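Local coordinates for putative invasin (Yersinia pseudotuberculosis IP 31758, PDB 5N40), which probably acts as a bacterial surface adhesin of the invasin family, with two immunoglobulin-like domains followed by a C-type lectin-like domain, at residues 295-298 against 299-302; 243-246 against 247-250. The protein carries 1 engineered substitution. All blocks are in the same frame, centred on the assembly; numbering follows the deposited sequence.

Contact 1 (295-298 against 299-302)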
loop_
_atom_site.group_PDB
_atom_site.type_symbol
_atom_site.label_atom_id
_atom_site.label_comp_id
_atom_site.label_asym_id
_atom_site.label_seq_id
_atom_site.Cartn_x
_atom_site.Cartn_y
_atom_site.Cartn_z
ATOM N N PRO A 295 24.621 -11.156 19.341
ATOM C CA PRO A 295 24.255 -11.650 20.674
ATOM C C PRO A 295 22.814 -11.295 21.029
ATOM O O PRO A 295 22.108 -10.628 20.276
ATOM C CB PRO A 295 25.256 -10.931 21.579
ATOM C CG PRO A 295 25.455 -9.611 20.914
ATOM C CD PRO A 295 25.341 -9.870 19.416
ATOM N N LEU A 296 22.377 -11.765 22.202
ATOM C CA LEU A 296 21.079 -11.368 22.762
ATOM C C LEU A 296 19.927 -11.746 21.829
ATOM O O LEU A 296 18.954 -11.004 21.680
ATOM C CB LEU A 296 21.057 -9.867 23.064
ATOM C CG LEU A 296 22.316 -9.310 23.724
ATOM C CD1 LEU A 296 22.209 -7.814 23.846
ATOM C CD2 LEU A 296 22.567 -9.951 25.088
ATOM N N ASN A 297 20.039 -12.925 21.216
ATOM C CA ASN A 297 19.070 -13.481 20.272
ATOM C C ASN A 297 19.027 -12.733 18.945
ATOM O O ASN A 297 18.052 -12.863 18.185
ATOM C CB ASN A 297 17.661 -13.540 20.865
ATOM C CG ASN A 297 16.818 -14.607 20.212
ATOM O OD1 ASN A 297 17.336 -15.643 19.802
ATOM N ND2 ASN A 297 15.518 -14.360 20.098
ATOM N N GLN A 298 20.061 -11.956 18.631
ATOM C CA GLN A 298 20.133 -11.347 17.313
ATOM C C GLN A 298 20.468 -12.363 16.228
ATOM O O GLN A 298 20.328 -12.046 15.043
ATOM C CB GLN A 298 21.136 -10.189 17.336
ATOM C CG GLN A 298 20.564 -8.968 18.063
ATOM C CD GLN A 298 21.516 -7.802 18.166
ATOM O OE1 GLN A 298 21.302 -6.757 17.547
ATOM N NE2 GLN A 298 22.556 -7.956 18.977
ATOM N N ILE A 299 20.854 -13.586 16.592
ATOM C CA ILE A 299 20.870 -14.658 15.602
ATOM C C ILE A 299 19.490 -14.785 14.974
ATOM O O ILE A 299 19.366 -15.070 13.777
ATOM C CB ILE A 299 21.341 -15.976 16.245
ATOM C CG1 ILE A 299 22.848 -15.905 16.570
ATOM C CG2 ILE A 299 21.054 -17.172 15.346
ATOM C CD1 ILE A 299 23.754 -15.854 15.351
ATOM N N GLN A 300 18.439 -14.534 15.755
ATOM C CA GLN A 300 17.072 -14.523 15.244
ATOM C C GLN A 300 16.651 -13.149 14.722
ATOM O O GLN A 300 16.122 -13.041 13.607
ATOM C CB GLN A 300 16.102 -14.989 16.338
ATOM C CG GLN A 300 14.643 -15.117 15.864
ATOM C CD GLN A 300 13.644 -15.099 17.014
ATOM O OE1 GLN A 300 13.761 -15.861 17.970
ATOM N NE2 GLN A 300 12.653 -14.221 16.920
ATOM N N THR A 301 16.856 -12.088 15.506
ATOM C CA THR A 301 16.262 -10.801 15.158
ATOM C C THR A 301 17.064 -10.017 14.117
ATOM O O THR A 301 16.523 -9.084 13.520
ATOM C CB THR A 301 16.058 -9.958 16.423
ATOM O OG1 THR A 301 17.275 -9.886 17.177
ATOM C CG2 THR A 301 14.974 -10.574 17.294
ATOM N N VAL A 302 18.318 -10.371 13.862
ATOM C CA VAL A 302 19.080 -9.771 12.765
ATOM C C VAL A 302 19.143 -10.700 11.558
ATOM O O VAL A 302 18.838 -10.290 10.435
ATOM C CB VAL A 302 20.499 -9.376 13.233
ATOM C CG1 VAL A 302 21.353 -8.947 12.047
ATOM C CG2 VAL A 302 20.421 -8.254 14.244
HETATM O O HOH W 1 17.060 -10.357 20.047
#

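Contact 2 (243-246 against 247-250)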
loop_
_atom_site.group_PDB
_atom_site.type_symbol
_atom_site.label_atom_id
_atom_site.label_comp_id
_atom_site.label_asym_id
_atom_site.label_seq_id
_atom_site.Cartn_x
_atom_site.Cartn_y
_atom_site.Cartn_z
ATOM N N THR A 243 32.482 -19.879 8.201
ATOM C CA THR A 243 31.212 -19.595 7.544
ATOM C C THR A 243 30.189 -20.650 7.944
ATOM O O THR A 243 30.488 -21.847 7.926
ATOM C CB THR A 243 31.372 -19.559 6.021
ATOM O OG1 THR A 243 32.250 -18.485 5.661
ATOM C CG2 THR A 243 30.029 -19.345 5.328
ATOM N N PHE A 244 28.985 -20.196 8.294
ATOM C CA PHE A 244 27.929 -21.044 8.833
ATOM C C PHE A 244 26.698 -20.950 7.937
ATOM O O PHE A 244 26.283 -19.850 7.569
ATOM C CB PHE A 244 27.555 -20.617 10.258
ATOM C CG PHE A 244 28.724 -20.519 11.216
ATOM C CD1 PHE A 244 29.536 -19.384 11.240
ATOM C CD2 PHE A 244 28.977 -21.532 12.125
ATOM C CE1 PHE A 244 30.585 -19.285 12.130
ATOM C CE2 PHE A 244 30.032 -21.429 13.018
ATOM C CZ PHE A 244 30.829 -20.304 13.020
ATOM N N LYS A 245 26.107 -22.098 7.608
ATOM C CA LYS A 245 24.918 -22.145 6.758
ATOM C C LYS A 245 23.656 -22.097 7.612
ATOM O O LYS A 245 23.615 -22.654 8.714
ATOM C CB LYS A 245 24.933 -23.421 5.912
ATOM C CG LYS A 245 23.992 -23.419 4.716
ATOM C CD LYS A 245 23.974 -24.790 4.044
ATOM C CE LYS A 245 23.331 -24.744 2.667
ATOM N NZ LYS A 245 21.970 -24.123 2.715
ATOM N N ARG A 246 22.621 -21.426 7.100
ATOM C CA ARG A 246 21.343 -21.440 7.785
ATOM C C ARG A 246 20.871 -22.884 7.934
ATOM O O ARG A 246 21.291 -23.763 7.178
ATOM C CB ARG A 246 20.300 -20.623 7.019
ATOM C CG ARG A 246 19.925 -21.175 5.657
ATOM C CD ARG A 246 18.644 -20.535 5.168
ATOM N NE ARG A 246 18.276 -20.925 3.806
ATOM C CZ ARG A 246 17.591 -22.021 3.480
ATOM N NH1 ARG A 246 17.187 -22.883 4.405
ATOM N NH2 ARG A 246 17.303 -22.258 2.209
ATOM N N PRO A 247 20.000 -23.156 8.902
ATOM C CA PRO A 247 19.406 -24.495 8.991
ATOM C C PRO A 247 18.518 -24.787 7.790
ATOM O O PRO A 247 18.036 -23.886 7.097
ATOM C CB PRO A 247 18.594 -24.449 10.290
ATOM C CG PRO A 247 18.376 -23.006 10.568
ATOM C CD PRO A 247 19.558 -22.283 10.000
ATOM N N TYR A 248 18.303 -26.080 7.558
ATOM C CA TYR A 248 17.511 -26.555 6.432
ATOM C C TYR A 248 16.035 -26.623 6.796
ATOM O O TYR A 248 15.673 -27.024 7.907
ATOM C CB TYR A 248 17.970 -27.952 6.000
ATOM C CG TYR A 248 19.267 -28.001 5.230
ATOM C CD1 TYR A 248 19.292 -27.778 3.863
ATOM C CD2 TYR A 248 20.467 -28.301 5.866
ATOM C CE1 TYR A 248 20.475 -27.837 3.148
ATOM C CE2 TYR A 248 21.651 -28.359 5.162
ATOM C CZ TYR A 248 21.648 -28.128 3.801
ATOM O OH TYR A 248 22.817 -28.188 3.084
ATOM N N LEU A 249 15.184 -26.249 5.843
ATOM C CA LEU A 249 13.773 -26.584 5.943
ATOM C C LEU A 249 13.591 -28.093 5.859
ATOM O O LEU A 249 14.362 -28.796 5.204
ATOM C CB LEU A 249 12.970 -25.919 4.823
ATOM C CG LEU A 249 12.831 -24.396 4.840
ATOM C CD1 LEU A 249 12.191 -23.913 3.534
ATOM C CD2 LEU A 249 12.015 -23.931 6.030
ATOM N N ALA A 250 12.553 -28.588 6.532
ATOM C CA ALA A 250 12.191 -29.995 6.394
ATOM C C ALA A 250 11.991 -30.360 4.927
ATOM O O ALA A 250 12.420 -31.429 4.475
ATOM C CB ALA A 250 10.930 -30.284 7.205
#

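Contact 1 (295-298 against 299-302)
The carbonyl of Asn297 takes two backbone N-H groups from 299-302, those of Gln300 and Thr301, and the carbonyl of Gln298 takes that of Val302; this single helical turn runs on directly from the type I' beta turn Pro295-Gln298. Asn297 stands at the N-cap position, yet its side chain caps nothing. Instead its ND2 donates to OE1 of Gln300 at 3.1 Å, well above the plane of the acceptor carbonyl, and the two amides lie nearly perpendicular, 87° apart. Gln300 holds CG anti to its backbone N (chi1 -176°) and stays extended beyond it, which brings OE1 to ND2 of Asn297. The other end of that asparagine amide, OD1, is bonded to the hydroxyl of Thr307, and this second bond fixes its rotation. Gln298, extended beyond CG, reaches back along the turn with NE2 to Pro295 O at 3.0 Å, on the opposite face of that carbonyl from its own backbone N, so one oxygen is gripped twice and the turn is closed from both sides. Its CB lies 3.7 Å from Val302 CG2, a methyl that also touches Gln298 OE1. Water 1 donates to Leu296 O at 2.6 Å and bonds to Thr301 OG1 at 2.9 Å, bridging turn and helix. The unit follows helix 284-293, whose Tyr291 hydroxyl bonds to Leu296 N, and forms helix 298-301 at the surface, where Ile299 packs inward on Trp305 and Thr307.

Contact 2 (243-246 against 247-250)
The guanidinium of Arg246 has Pro247 O and Leu249 N at its edge, near its plane, while the ring of Tyr248 meets the end of Lys245 obliquely. From that guanidinium NH1 donates to Pro247 O over 3.0 Å, but the N-H...O angle of 137° makes this a bent bond. The main partners of the arginine are acidic: Glu252 pairs with NH2 and Glu235 with NE, so two carboxylates offset the charge of this buried residue. With CG lodged between the backbone N and the carbonyl carbon (chi1 65°), the arginine chain starts close along the proline peptide, CG 3.6 Å from Pro247 O, then runs extended to NE. The side chains of Lys245 and Tyr248 cross at about a right angle. Lys245 CE lies 3.5 Å from Tyr248 OH, and the bend at the last lysine torsion brings NZ above the CE1-CZ side of the ring, outside its centre, 4.6 Å from the centroid and 35° off the normal. That is an off-centre cation-pi contact, and Lys253 makes another with the same tyrosine. This is a strand-to-loop exit in the C-type lectin-like domain: the chain leaves strand 242-245, which pairs with strand 236-239 and with the C-terminal chain around Cys350, for the loop before strand 258-262. Phe244 packs on helix 284-293, Pro247 and Leu249 rest on Trp267 of strand 265-269, and Cys350 is disulfide-linked to Cys279.

How the contacts relate
Contacts 1 and 2 lie in the same C-type lectin-like adhesion domain, with centres 16 Å apart and nearest atoms about 8 Å apart, so they do not touch. Along the chain contact 2 comes first. Two elements join them: Trp305 meets Ile299 of contact 1 and Arg246 of contact 2, and helix 284-293 receives Phe244 from contact 2 while its Tyr291 bonds to Leu296 of contact 1. They differ in character: contact 2 is largely buried and rests on charged groups, whereas contact 1 is a surface turn of amides, backbone bonds and a bridging water.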